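Local coordinates for protein deoxyhypusine synthase, putative (Entamoeba histolytica, PDB 7L9R) that probably transfers the aminobutyl group of spermidine to a lysine of the eIF5A precursor, using NAD, as deoxyhypusine synthases do, at residues 58-63 against 322-327; 85-90 against 260-265; 120-125 against 219-224; 189-194 against 246-251. All coordinates share one frame; numbering follows the deposited sequence.

All four contacts belong to one Rossmann-like domain built on a parallel six-stranded sheet. Contact 1 lies at one outermost strand, where a helix packs on the start of 322-327, and contact 2 joins the first and fourth strands; their centres are 14 Å apart, nearest atoms about 5 Å away. Contact 3 is formed beyond the carboxyl ends of 117-120 and 216-218, on the other side of the chain's centre, its centre 26 Å from that of contact 1. Contacts 3 and 4 touch, with centres 11 Å apart: I193 packs on I125 and C219. Both reach the second subunit. In relatives NAD binds at the carboxyl edge, so contact 3 probably lies close to the cofactor site.

Contact 1. Residues 58-63 against 322-327; sequences INIINK and ENVKVL
Carrying I60 and K63, the helical turn 58-63 passes over strand 322-327 with their axes 8.9 Å apart at the closest point and their directions 140° from each other, a helix-on-sheet layer of a Rossmann-like domain. The strand is the outermost one of the parallel sheet on this side, next to 289-294, and the helix is part of 51-66. I60 provides the apolar part. Its CG1 branch stands beside the backbone N (chi1 -71°), which places CD1 of I60 against the strand, 3.7 Å from CG1 of V324 and 3.8 Å from backbone C of N323. The same side chain also packs on F289 and V291 of the neighbouring strand, so I60 fills the layer between helix and sheet across two strands.

At the start of the strand the contact turns polar and reaches the surface. Here K63, extended beyond CG, and E322, likewise extended, meet at about a right angle. The aliphatic part of the lysine passes close to the carboxylate, CD of K63 lying 3.6 Å from OE2 of E322. The salt bridge is lopsided: NZ of K63 has only a weak bond to OE1 of E322 at 3.3 Å, but approaches OE2 of E322 at 2.8 Å on the syn lone pair.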
loop_
_atom_site.group_PDB
_atom_site.type_symbol
_atom_site.label_atom_id
_atom_site.label_comp_id
_atom_site.label_asym_id
_atom_site.label_seq_id
_atom_site.Cartn_x
_atom_site.Cartn_y
_atom_site.Cartn_z
ATOM N N ILE B 58 -1.648 -12.174 -21.409
ATOM C CA ILE B 58 -1.444 -12.284 -22.853
ATOM C C ILE B 58 -2.369 -13.344 -23.439
ATOM O O ILE B 58 -2.979 -13.144 -24.495
ATOM C CB ILE B 58 0.033 -12.582 -23.170
ATOM C CG1 ILE B 58 0.890 -11.349 -22.888
ATOM C CG2 ILE B 58 0.197 -13.045 -24.625
ATOM C CD1 ILE B 58 2.337 -11.671 -22.616
ATOM N N ASN B 59 -2.498 -14.486 -22.755
ATOM C CA ASN B 59 -3.383 -15.534 -23.252
ATOM C C ASN B 59 -4.836 -15.070 -23.284
ATOM O O ASN B 59 -5.556 -15.329 -24.256
ATOM C CB ASN B 59 -3.238 -16.796 -22.400
ATOM C CG ASN B 59 -1.852 -17.414 -22.503
ATOM O OD1 ASN B 59 -1.142 -17.221 -23.495
ATOM N ND2 ASN B 59 -1.467 -18.180 -21.487
ATOM N N ILE B 60 -5.276 -14.357 -22.243
ATOM C CA ILE B 60 -6.679 -13.962 -22.149
ATOM C C ILE B 60 -7.022 -12.918 -23.209
ATOM O O ILE B 60 -8.105 -12.962 -23.807
ATOM C CB ILE B 60 -6.994 -13.464 -20.725
ATOM C CG1 ILE B 60 -6.984 -14.636 -19.740
ATOM C CG2 ILE B 60 -8.343 -12.749 -20.673
ATOM C CD1 ILE B 60 -7.002 -14.214 -18.283
ATOM N N ILE B 61 -6.116 -11.970 -23.463
ATOM C CA ILE B 61 -6.391 -10.940 -24.462
ATOM C C ILE B 61 -6.473 -11.554 -25.854
ATOM O O ILE B 61 -7.371 -11.223 -26.637
ATOM C CB ILE B 61 -5.339 -9.815 -24.386
ATOM C CG1 ILE B 61 -5.561 -8.971 -23.129
ATOM C CG2 ILE B 61 -5.415 -8.915 -25.614
ATOM C CD1 ILE B 61 -4.469 -7.951 -22.866
ATOM N N ASN B 62 -5.566 -12.482 -26.175
ATOM C CA ASN B 62 -5.650 -13.164 -27.467
ATOM C C ASN B 62 -6.945 -13.950 -27.605
ATOM O O ASN B 62 -7.478 -14.076 -28.715
ATOM C CB ASN B 62 -4.447 -14.086 -27.662
ATOM C CG ASN B 62 -3.192 -13.333 -28.031
ATOM O OD1 ASN B 62 -3.241 -12.326 -28.737
ATOM N ND2 ASN B 62 -2.057 -13.804 -27.535
ATOM N N LYS B 63 -7.472 -14.480 -26.498
ATOM C CA LYS B 63 -8.770 -15.143 -26.555
ATOM C C LYS B 63 -9.886 -14.154 -26.883
ATOM O O LYS B 63 -10.836 -14.502 -27.595
ATOM C CB LYS B 63 -9.052 -15.864 -25.238
ATOM C CG LYS B 63 -8.169 -17.078 -24.992
ATOM C CD LYS B 63 -8.609 -17.828 -23.746
ATOM C CE LYS B 63 -7.636 -18.938 -23.390
ATOM N NZ LYS B 63 -8.192 -19.837 -22.338
ATOM N N GLU B 322 -13.078 -15.715 -17.217
ATOM C CA GLU B 322 -11.635 -15.939 -17.257
ATOM C C GLU B 322 -10.939 -14.596 -17.063
ATOM O O GLU B 322 -10.960 -13.741 -17.958
ATOM C CB GLU B 322 -11.220 -16.588 -18.575
ATOM C CG GLU B 322 -10.016 -17.497 -18.458
ATOM C CD GLU B 322 -9.666 -18.154 -19.773
ATOM O OE1 GLU B 322 -10.589 -18.686 -20.427
ATOM O OE2 GLU B 322 -8.473 -18.139 -20.152
ATOM N N ASN B 323 -10.316 -14.410 -15.903
ATOM C CA ASN B 323 -9.742 -13.119 -15.565
ATOM C C ASN B 323 -8.410 -13.298 -14.856
ATOM O O ASN B 323 -8.068 -14.384 -14.383
ATOM C CB ASN B 323 -10.699 -12.288 -14.698
ATOM C CG ASN B 323 -11.150 -13.025 -13.458
ATOM O OD1 ASN B 323 -10.448 -13.043 -12.445
ATOM N ND2 ASN B 323 -12.327 -13.643 -13.527
ATOM N N VAL B 324 -7.650 -12.208 -14.807
ATOM C CA VAL B 324 -6.362 -12.182 -14.125
ATOM C C VAL B 324 -6.110 -10.760 -13.650
ATOM O O VAL B 324 -6.493 -9.789 -14.311
ATOM C CB VAL B 324 -5.217 -12.684 -15.036
ATOM C CG1 VAL B 324 -5.077 -11.798 -16.265
ATOM C CG2 VAL B 324 -3.899 -12.756 -14.267
ATOM N N LYS B 325 -5.493 -10.639 -12.481
ATOM C CA LYS B 325 -5.000 -9.370 -11.972
ATOM C C LYS B 325 -3.484 -9.379 -12.072
ATOM O O LYS B 325 -2.835 -10.319 -11.602
ATOM C CB LYS B 325 -5.445 -9.137 -10.525
ATOM N N VAL B 326 -2.925 -8.362 -12.714
ATOM C CA VAL B 326 -1.484 -8.231 -12.854
ATOM C C VAL B 326 -1.037 -7.092 -11.951
ATOM O O VAL B 326 -1.470 -5.945 -12.125
ATOM C CB VAL B 326 -1.063 -7.980 -14.311
ATOM C CG1 VAL B 326 0.448 -7.960 -14.411
ATOM C CG2 VAL B 326 -1.653 -9.031 -15.234
ATOM N N LEU B 327 -0.191 -7.412 -10.973
ATOM C CA LEU B 327 0.375 -6.410 -10.072
ATOM C C LEU B 327 1.662 -5.880 -10.704
ATOM O O LEU B 327 2.772 -6.341 -10.425
ATOM C CB LEU B 327 0.614 -7.006 -8.692
ATOM C CG LEU B 327 0.899 -6.020 -7.559
ATOM C CD1 LEU B 327 -0.387 -5.322 -7.140
ATOM C CD2 LEU B 327 1.526 -6.734 -6.367
#

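Contact 2. Residues 85-90 against 260-265; sequences KRCTIY and SVETGV
T88 and Y90 are bonded through their backbones to E262 and G264, joining strand 87-93 to the parallel strand 262-268 in the middle of the Rossmann-like sheet. T88 N donates to E262 O at 2.6 Å, G264 N to T88 O at 2.7 Å, and Y90 N to G264 O at 2.9 Å. Packing is tightest around G264. With no side chain there, SG of C87, set anti to its own backbone N (chi1 -177°), comes to 3.3 Å from G264 N, while M64 and F289 pack on the same cysteine. G264 O also lies in plane at the edge of the Y90 ring, 3.5 Å from CD1.

Before the strands the two segments spread. R86 O and E262 N are 3.7 Å apart, and the contact passes to the partly exposed V261, whose CG2 rests against CD of the buried K85 at 3.7 Å, the two side chains crossing at about a right angle. The lysine amine is taken up by the carbonyls of R83 and D81 and by a cation-pi contact with Y77, and the Y90 hydroxyl bonds to S256. The join is therefore secured by main-chain amides and carbonyls, leaving the polar ends of K85 and Y90 to bind other parts of the fold.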
loop_
_atom_site.group_PDB
_atom_site.type_symbol
_atom_site.label_atom_id
_atom_site.label_comp_id
_atom_site.label_asym_id
_atom_site.label_seq_id
_atom_site.Cartn_x
_atom_site.Cartn_y
_atom_site.Cartn_z
ATOM N N LYS B 85 -20.787 -11.279 -34.531
ATOM C CA LYS B 85 -20.670 -12.420 -33.625
ATOM C C LYS B 85 -19.210 -12.570 -33.212
ATOM O O LYS B 85 -18.467 -13.424 -33.699
ATOM C CB LYS B 85 -21.222 -13.677 -34.280
ATOM C CG LYS B 85 -22.677 -13.548 -34.709
ATOM C CD LYS B 85 -23.528 -12.998 -33.582
ATOM C CE LYS B 85 -25.015 -13.063 -33.906
ATOM N NZ LYS B 85 -25.384 -12.258 -35.104
ATOM N N ARG B 86 -18.800 -11.706 -32.287
ATOM C CA ARG B 86 -17.438 -11.697 -31.772
ATOM C C ARG B 86 -17.451 -11.078 -30.379
ATOM O O ARG B 86 -18.501 -10.705 -29.849
ATOM C CB ARG B 86 -16.497 -10.930 -32.702
ATOM C CG ARG B 86 -16.797 -9.447 -32.766
ATOM C CD ARG B 86 -15.823 -8.746 -33.679
ATOM N NE ARG B 86 -15.952 -7.299 -33.595
ATOM C CZ ARG B 86 -15.100 -6.442 -34.138
ATOM N NH1 ARG B 86 -14.044 -6.858 -34.819
ATOM N NH2 ARG B 86 -15.304 -5.136 -33.983
ATOM N N CYS B 87 -16.266 -10.967 -29.791
ATOM C CA CYS B 87 -16.108 -10.405 -28.459
ATOM C C CYS B 87 -16.012 -8.887 -28.560
ATOM O O CYS B 87 -15.173 -8.363 -29.298
ATOM C CB CYS B 87 -14.864 -10.983 -27.785
ATOM S SG CYS B 87 -14.604 -10.423 -26.087
ATOM N N THR B 88 -16.881 -8.186 -27.832
ATOM C CA THR B 88 -16.764 -6.741 -27.676
ATOM C C THR B 88 -15.681 -6.454 -26.642
ATOM O O THR B 88 -15.608 -7.128 -25.612
ATOM C CB THR B 88 -18.100 -6.128 -27.243
ATOM O OG1 THR B 88 -19.112 -6.422 -28.216
ATOM C CG2 THR B 88 -17.974 -4.620 -27.116
ATOM N N ILE B 89 -14.809 -5.492 -26.934
ATOM C CA ILE B 89 -13.625 -5.244 -26.119
ATOM C C ILE B 89 -13.666 -3.823 -25.573
ATOM O O ILE B 89 -13.746 -2.857 -26.342
ATOM C CB ILE B 89 -12.330 -5.494 -26.912
ATOM C CG1 ILE B 89 -12.318 -6.932 -27.440
ATOM C CG2 ILE B 89 -11.115 -5.212 -26.046
ATOM C CD1 ILE B 89 -11.042 -7.324 -28.133
ATOM N N TYR B 90 -13.560 -3.706 -24.250
ATOM C CA TYR B 90 -13.592 -2.442 -23.528
ATOM C C TYR B 90 -12.202 -2.156 -22.986
ATOM O O TYR B 90 -11.600 -3.016 -22.334
ATOM C CB TYR B 90 -14.593 -2.502 -22.366
ATOM C CG TYR B 90 -16.022 -2.722 -22.798
ATOM C CD1 TYR B 90 -16.481 -3.989 -23.135
ATOM C CD2 TYR B 90 -16.914 -1.659 -22.872
ATOM C CE1 TYR B 90 -17.790 -4.188 -23.545
ATOM C CE2 TYR B 90 -18.224 -1.849 -23.279
ATOM C CZ TYR B 90 -18.655 -3.115 -23.613
ATOM O OH TYR B 90 -19.957 -3.304 -24.016
ATOM N N SER B 260 -24.202 -7.347 -26.138
ATOM C CA SER B 260 -23.063 -7.901 -26.860
ATOM C C SER B 260 -23.005 -9.417 -26.715
ATOM O O SER B 260 -23.359 -9.980 -25.677
ATOM C CB SER B 260 -21.752 -7.291 -26.373
ATOM O OG SER B 260 -21.435 -7.786 -25.091
ATOM N N VAL B 261 -22.544 -10.074 -27.780
ATOM C CA VAL B 261 -22.486 -11.532 -27.799
ATOM C C VAL B 261 -21.455 -12.049 -26.800
ATOM O O VAL B 261 -21.670 -13.072 -26.139
ATOM C CB VAL B 261 -22.193 -12.020 -29.230
ATOM C CG1 VAL B 261 -21.854 -13.494 -29.232
ATOM C CG2 VAL B 261 -23.396 -11.762 -30.132
ATOM N N GLU B 262 -20.327 -11.352 -26.669
ATOM C CA GLU B 262 -19.246 -11.755 -25.780
ATOM C C GLU B 262 -18.483 -10.500 -25.374
ATOM O O GLU B 262 -18.324 -9.585 -26.185
ATOM C CB GLU B 262 -18.320 -12.770 -26.468
ATOM C CG GLU B 262 -17.327 -13.460 -25.547
ATOM C CD GLU B 262 -17.887 -14.742 -24.960
ATOM O OE1 GLU B 262 -19.108 -14.973 -25.083
ATOM O OE2 GLU B 262 -17.107 -15.517 -24.369
ATOM N N THR B 263 -18.021 -10.455 -24.123
ATOM C CA THR B 263 -17.404 -9.260 -23.553
ATOM C C THR B 263 -15.964 -9.515 -23.125
ATOM O O THR B 263 -15.658 -10.543 -22.511
ATOM C CB THR B 263 -18.182 -8.756 -22.332
ATOM O OG1 THR B 263 -18.127 -9.740 -21.290
ATOM C CG2 THR B 263 -19.625 -8.472 -22.682
ATOM N N GLY B 264 -15.096 -8.566 -23.435
ATOM C CA GLY B 264 -13.746 -8.557 -22.894
ATOM C C GLY B 264 -13.432 -7.204 -22.295
ATOM O O GLY B 264 -13.813 -6.170 -22.839
ATOM N N VAL B 265 -12.713 -7.220 -21.177
ATOM C CA VAL B 265 -12.446 -6.005 -20.418
ATOM C C VAL B 265 -10.966 -5.949 -20.077
ATOM O O VAL B 265 -10.399 -6.926 -19.574
ATOM C CB VAL B 265 -13.309 -5.935 -19.144
ATOM C CG1 VAL B 265 -12.855 -4.818 -18.261
ATOM C CG2 VAL B 265 -14.756 -5.720 -19.522
#

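Contact 3. Residues 120-125 against 219-224; sequences TTAGAI and CPALTD
A122 and C219 bury the largest areas of this contact, which brings together two loops at the carboxyl edge of the parallel sheet of the Rossmann-like domain. Residues 120-125 lead from strand 117-120 into helix 124-130, and 219-224 follow strand 216-218. In relatives this edge of the sheet receives NAD, so these loops probably lie close to the cofactor. No direct hydrogen bond links them.

The methyl group of A122 lies alongside the loop 219-224. Its CB lies 3.3 Å from A221 O and 4.0 Å from A221 CB. A122 is held at a type II turn from T121 to A124, in which G123 adopts a positive phi of 100° just ahead of the helix. The partner loop has its own turn, of type I, from C219 to L222; closed by L222 N to C219 O, it presents A221 to this methyl group.

C219 fills the space nearer the strands. Its thiol points anti to the backbone N (chi1 -173°), and SG lies 3.6 Å from T121 O, while I193 of helix 189-200 packs against the same side chain. T120 completes the group by running alongside C219, its CG2 4.3 Å from CB of the cysteine; its hydroxyl bonds to F93 O. Water joins the two backbones where they do not meet. One molecule accepts from A221 N at 2.9 Å and donates to T120 O at 2.9 Å; the second accepts the amide proton of G123 N at 2.8 Å and lies 2.9 Å from L222 O, to which it may donate.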
loop_
_atom_site.group_PDB
_atom_site.type_symbol
_atom_site.label_atom_id
_atom_site.label_comp_id
_atom_site.label_asym_id
_atom_site.label_seq_id
_atom_site.Cartn_x
_atom_site.Cartn_y
_atom_site.Cartn_z
ATOM N N THR B 120 -12.420 6.193 -19.451
ATOM C CA THR B 120 -11.255 6.844 -18.871
ATOM C C THR B 120 -11.710 7.873 -17.839
ATOM O O THR B 120 -12.900 7.994 -17.533
ATOM C CB THR B 120 -10.359 7.448 -19.963
ATOM O OG1 THR B 120 -9.136 7.900 -19.370
ATOM C CG2 THR B 120 -11.051 8.602 -20.671
ATOM N N THR B 121 -10.749 8.611 -17.294
ATOM C CA THR B 121 -10.969 9.453 -16.128
ATOM C C THR B 121 -10.663 10.911 -16.452
ATOM O O THR B 121 -10.167 11.245 -17.535
ATOM C CB THR B 121 -10.091 8.998 -14.959
ATOM O OG1 THR B 121 -8.715 9.149 -15.325
ATOM C CG2 THR B 121 -10.359 7.532 -14.639
ATOM N N ALA B 122 -10.957 11.773 -15.475
ATOM C CA ALA B 122 -10.798 13.215 -15.629
ATOM C C ALA B 122 -9.357 13.582 -15.980
ATOM O O ALA B 122 -8.412 13.126 -15.334
ATOM C CB ALA B 122 -11.221 13.926 -14.343
ATOM N N GLY B 123 -9.193 14.412 -17.013
ATOM C CA GLY B 123 -7.895 14.858 -17.459
ATOM C C GLY B 123 -7.351 14.116 -18.669
ATOM O O GLY B 123 -6.438 14.624 -19.327
ATOM N N ALA B 124 -7.884 12.931 -18.977
ATOM C CA ALA B 124 -7.306 12.114 -20.039
ATOM C C ALA B 124 -7.490 12.765 -21.400
ATOM O O ALA B 124 -6.539 12.867 -22.183
ATOM C CB ALA B 124 -7.927 10.719 -20.035
ATOM N N ILE B 125 -8.707 13.226 -21.691
ATOM C CA ILE B 125 -8.984 13.804 -23.000
ATOM C C ILE B 125 -8.150 15.063 -23.217
ATOM O O ILE B 125 -7.605 15.287 -24.307
ATOM C CB ILE B 125 -10.496 14.077 -23.150
ATOM C CG1 ILE B 125 -11.287 12.779 -22.958
ATOM C CG2 ILE B 125 -10.808 14.688 -24.503
ATOM C CD1 ILE B 125 -10.800 11.624 -23.830
ATOM N N CYS B 219 -16.470 9.074 -20.290
ATOM C CA CYS B 219 -15.707 9.807 -19.289
ATOM C C CYS B 219 -16.674 10.575 -18.397
ATOM O O CYS B 219 -16.837 11.792 -18.553
ATOM C CB CYS B 219 -14.696 10.753 -19.948
ATOM S SG CYS B 219 -13.568 11.563 -18.786
ATOM N N PRO B 220 -17.328 9.900 -17.449
ATOM C CA PRO B 220 -18.325 10.589 -16.613
ATOM C C PRO B 220 -17.769 11.785 -15.860
ATOM O O PRO B 220 -18.507 12.738 -15.597
ATOM C CB PRO B 220 -18.786 9.487 -15.646
ATOM C CG PRO B 220 -18.473 8.214 -16.339
ATOM C CD PRO B 220 -17.220 8.468 -17.121
ATOM N N ALA B 221 -16.482 11.783 -15.523
ATOM C CA ALA B 221 -15.885 12.884 -14.783
ATOM C C ALA B 221 -15.227 13.927 -15.692
ATOM O O ALA B 221 -14.339 14.655 -15.232
ATOM C CB ALA B 221 -14.877 12.343 -13.767
ATOM N N LEU B 222 -15.649 14.016 -16.962
ATOM C CA LEU B 222 -15.067 14.982 -17.898
ATOM C C LEU B 222 -15.056 16.398 -17.327
ATOM O O LEU B 222 -14.062 17.121 -17.464
ATOM C CB LEU B 222 -15.833 14.957 -19.227
ATOM C CG LEU B 222 -15.420 15.949 -20.329
ATOM C CD1 LEU B 222 -13.994 15.690 -20.817
ATOM C CD2 LEU B 222 -16.391 15.925 -21.514
ATOM N N THR B 223 -16.145 16.812 -16.677
ATOM C CA THR B 223 -16.224 18.174 -16.155
ATOM C C THR B 223 -15.451 18.365 -14.855
ATOM O O THR B 223 -15.439 19.479 -14.323
ATOM C CB THR B 223 -17.691 18.597 -15.955
ATOM O OG1 THR B 223 -18.364 17.664 -15.101
ATOM C CG2 THR B 223 -18.423 18.687 -17.292
ATOM N N ASP B 224 -14.820 17.324 -14.321
ATOM C CA ASP B 224 -13.987 17.454 -13.131
ATOM C C ASP B 224 -12.534 17.763 -13.473
ATOM O O ASP B 224 -11.729 17.975 -12.565
ATOM C CB ASP B 224 -14.065 16.173 -12.283
ATOM C CG ASP B 224 -13.377 16.315 -10.927
ATOM O OD1 ASP B 224 -13.824 17.147 -10.105
ATOM O OD2 ASP B 224 -12.391 15.588 -10.680
HETATM O O HOH W 1 -14.582 9.648 -15.888
HETATM O O HOH W 2 -11.493 15.843 -17.846
#

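Contact 4. Residues 189-194 against 246-251; sequences PSQLIT and LVQDLR
The carboxylate of D249 faces the first turn of helix 189-200 and takes two bonds from S190. Its chi1 of -93° lies off the staggered positions, which brings both oxygens to S190. OD2 receives S190 N at 2.9 Å through its syn lone pair. OD1 receives S190 OG at 2.8 Å, also on the syn side but a little out of the carboxylate plane. The serine reaches it because OG sits between its backbone N and carbonyl carbon (chi1 78°). T188 adds a third grip, its OG1 also bonding OD1.

Around this pair the contacts are mixed. The P189 ring lies beside D249, with CD 3.3 Å from OD2, and its CG meets CD1 of L246 at 3.9 Å. Q191 and Q248, both extended beyond CG, cross at about a right angle with amides steeply turned; Q191 NE2 and Q248 OE1 stay 3.8 Å apart, and the Q248 amide nitrogen bonds OD2 of D245. The helical segments 189-194 and 247-251 run at 91° to each other; their parent helices 189-200 and 247-258 meet beside strand 216-218, where S190 packs on T216 and D249 on F218, and L246 touches T223 of the second subunit.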
loop_
_atom_site.group_PDB
_atom_site.type_symbol
_atom_site.label_atom_id
_atom_site.label_comp_id
_atom_site.label_asym_id
_atom_site.label_seq_id
_atom_site.Cartn_x
_atom_site.Cartn_y
_atom_site.Cartn_z
ATOM N N PRO B 189 -20.876 13.295 -22.246
ATOM C CA PRO B 189 -19.411 13.315 -22.408
ATOM C C PRO B 189 -18.931 12.612 -23.666
ATOM O O PRO B 189 -18.102 13.167 -24.400
ATOM C CB PRO B 189 -18.918 12.625 -21.132
ATOM C CG PRO B 189 -19.960 12.961 -20.126
ATOM C CD PRO B 189 -21.270 12.943 -20.869
ATOM N N SER B 190 -19.460 11.422 -23.963
ATOM C CA SER B 190 -19.000 10.695 -25.143
ATOM C C SER B 190 -19.292 11.476 -26.420
ATOM O O SER B 190 -18.489 11.458 -27.361
ATOM C CB SER B 190 -19.653 9.313 -25.210
ATOM O OG SER B 190 -20.988 9.407 -25.681
ATOM N N GLN B 191 -20.430 12.180 -26.466
ATOM C CA GLN B 191 -20.733 13.012 -27.627
ATOM C C GLN B 191 -19.761 14.179 -27.748
ATOM O O GLN B 191 -19.286 14.484 -28.847
ATOM C CB GLN B 191 -22.163 13.542 -27.553
ATOM C CG GLN B 191 -23.242 12.490 -27.617
ATOM C CD GLN B 191 -24.616 13.079 -27.333
ATOM O OE1 GLN B 191 -24.752 14.285 -27.097
ATOM N NE2 GLN B 191 -25.641 12.230 -27.356
ATOM N N LEU B 192 -19.466 14.851 -26.631
ATOM C CA LEU B 192 -18.505 15.950 -26.650
ATOM C C LEU B 192 -17.132 15.470 -27.089
ATOM O O LEU B 192 -16.407 16.188 -27.790
ATOM C CB LEU B 192 -18.423 16.595 -25.262
ATOM C CG LEU B 192 -19.676 17.348 -24.795
ATOM C CD1 LEU B 192 -19.486 17.875 -23.384
ATOM C CD2 LEU B 192 -20.008 18.487 -25.750
ATOM N N ILE B 193 -16.750 14.263 -26.671
ATOM C CA ILE B 193 -15.427 13.752 -27.002
ATOM C C ILE B 193 -15.355 13.388 -28.481
ATOM O O ILE B 193 -14.314 13.559 -29.122
ATOM C CB ILE B 193 -15.074 12.573 -26.081
ATOM C CG1 ILE B 193 -14.936 13.089 -24.642
ATOM C CG2 ILE B 193 -13.772 11.897 -26.546
ATOM C CD1 ILE B 193 -14.837 12.010 -23.586
ATOM N N THR B 194 -16.455 12.885 -29.044
ATOM C CA THR B 194 -16.519 12.667 -30.486
ATOM C C THR B 194 -16.326 13.980 -31.239
ATOM O O THR B 194 -15.495 14.072 -32.153
ATOM C CB THR B 194 -17.859 12.023 -30.854
ATOM O OG1 THR B 194 -17.948 10.728 -30.248
ATOM C CG2 THR B 194 -17.999 11.881 -32.363
ATOM N N LEU B 246 -25.359 12.803 -17.890
ATOM C CA LEU B 246 -24.669 11.546 -17.655
ATOM C C LEU B 246 -25.554 10.326 -17.878
ATOM O O LEU B 246 -25.026 9.221 -18.035
ATOM C CB LEU B 246 -24.111 11.517 -16.222
ATOM C CG LEU B 246 -22.591 11.619 -16.066
ATOM C CD1 LEU B 246 -22.005 12.811 -16.832
ATOM C CD2 LEU B 246 -22.226 11.685 -14.582
ATOM N N VAL B 247 -26.880 10.489 -17.894
ATOM C CA VAL B 247 -27.752 9.320 -17.943
ATOM C C VAL B 247 -27.664 8.634 -19.303
ATOM O O VAL B 247 -27.642 7.400 -19.383
ATOM C CB VAL B 247 -29.202 9.704 -17.591
ATOM C CG1 VAL B 247 -30.119 8.481 -17.678
ATOM C CG2 VAL B 247 -29.278 10.317 -16.198
ATOM N N GLN B 248 -27.605 9.410 -20.392
ATOM C CA GLN B 248 -27.565 8.793 -21.716
ATOM C C GLN B 248 -26.315 7.949 -21.893
ATOM O O GLN B 248 -26.383 6.842 -22.436
ATOM C CB GLN B 248 -27.631 9.854 -22.811
ATOM C CG GLN B 248 -28.986 10.484 -23.022
ATOM C CD GLN B 248 -28.893 11.731 -23.881
ATOM O OE1 GLN B 248 -28.637 11.653 -25.094
ATOM N NE2 GLN B 248 -29.081 12.897 -23.253
ATOM N N ASP B 249 -25.168 8.438 -21.409
ATOM C CA ASP B 249 -23.943 7.647 -21.489
ATOM C C ASP B 249 -24.039 6.400 -20.616
ATOM O O ASP B 249 -23.581 5.321 -21.013
ATOM C CB ASP B 249 -22.736 8.501 -21.094
ATOM C CG ASP B 249 -22.058 9.166 -22.293
ATOM O OD1 ASP B 249 -22.537 8.996 -23.434
ATOM O OD2 ASP B 249 -21.046 9.870 -22.086
ATOM N N LEU B 250 -24.650 6.528 -19.432
ATOM C CA LEU B 250 -24.921 5.359 -18.599
ATOM C C LEU B 250 -25.722 4.313 -19.363
ATOM O O LEU B 250 -25.437 3.114 -19.274
ATOM C CB LEU B 250 -25.677 5.777 -17.338
ATOM C CG LEU B 250 -25.996 4.656 -16.346
ATOM C CD1 LEU B 250 -24.734 4.089 -15.707
ATOM C CD2 LEU B 250 -26.990 5.124 -15.301
ATOM N N ARG B 251 -26.726 4.750 -20.126
ATOM C CA ARG B 251 -27.544 3.812 -20.888
ATOM C C ARG B 251 -26.787 3.220 -22.072
ATOM O O ARG B 251 -26.996 2.049 -22.407
ATOM C CB ARG B 251 -28.829 4.499 -21.354
ATOM C CG ARG B 251 -29.633 5.098 -20.196
ATOM C CD ARG B 251 -31.071 5.448 -20.576
ATOM N NE ARG B 251 -31.152 6.548 -21.528
ATOM C CZ ARG B 251 -31.547 6.429 -22.788
ATOM N NH1 ARG B 251 -31.946 5.268 -23.285
ATOM N NH2 ARG B 251 -31.550 7.506 -23.569
#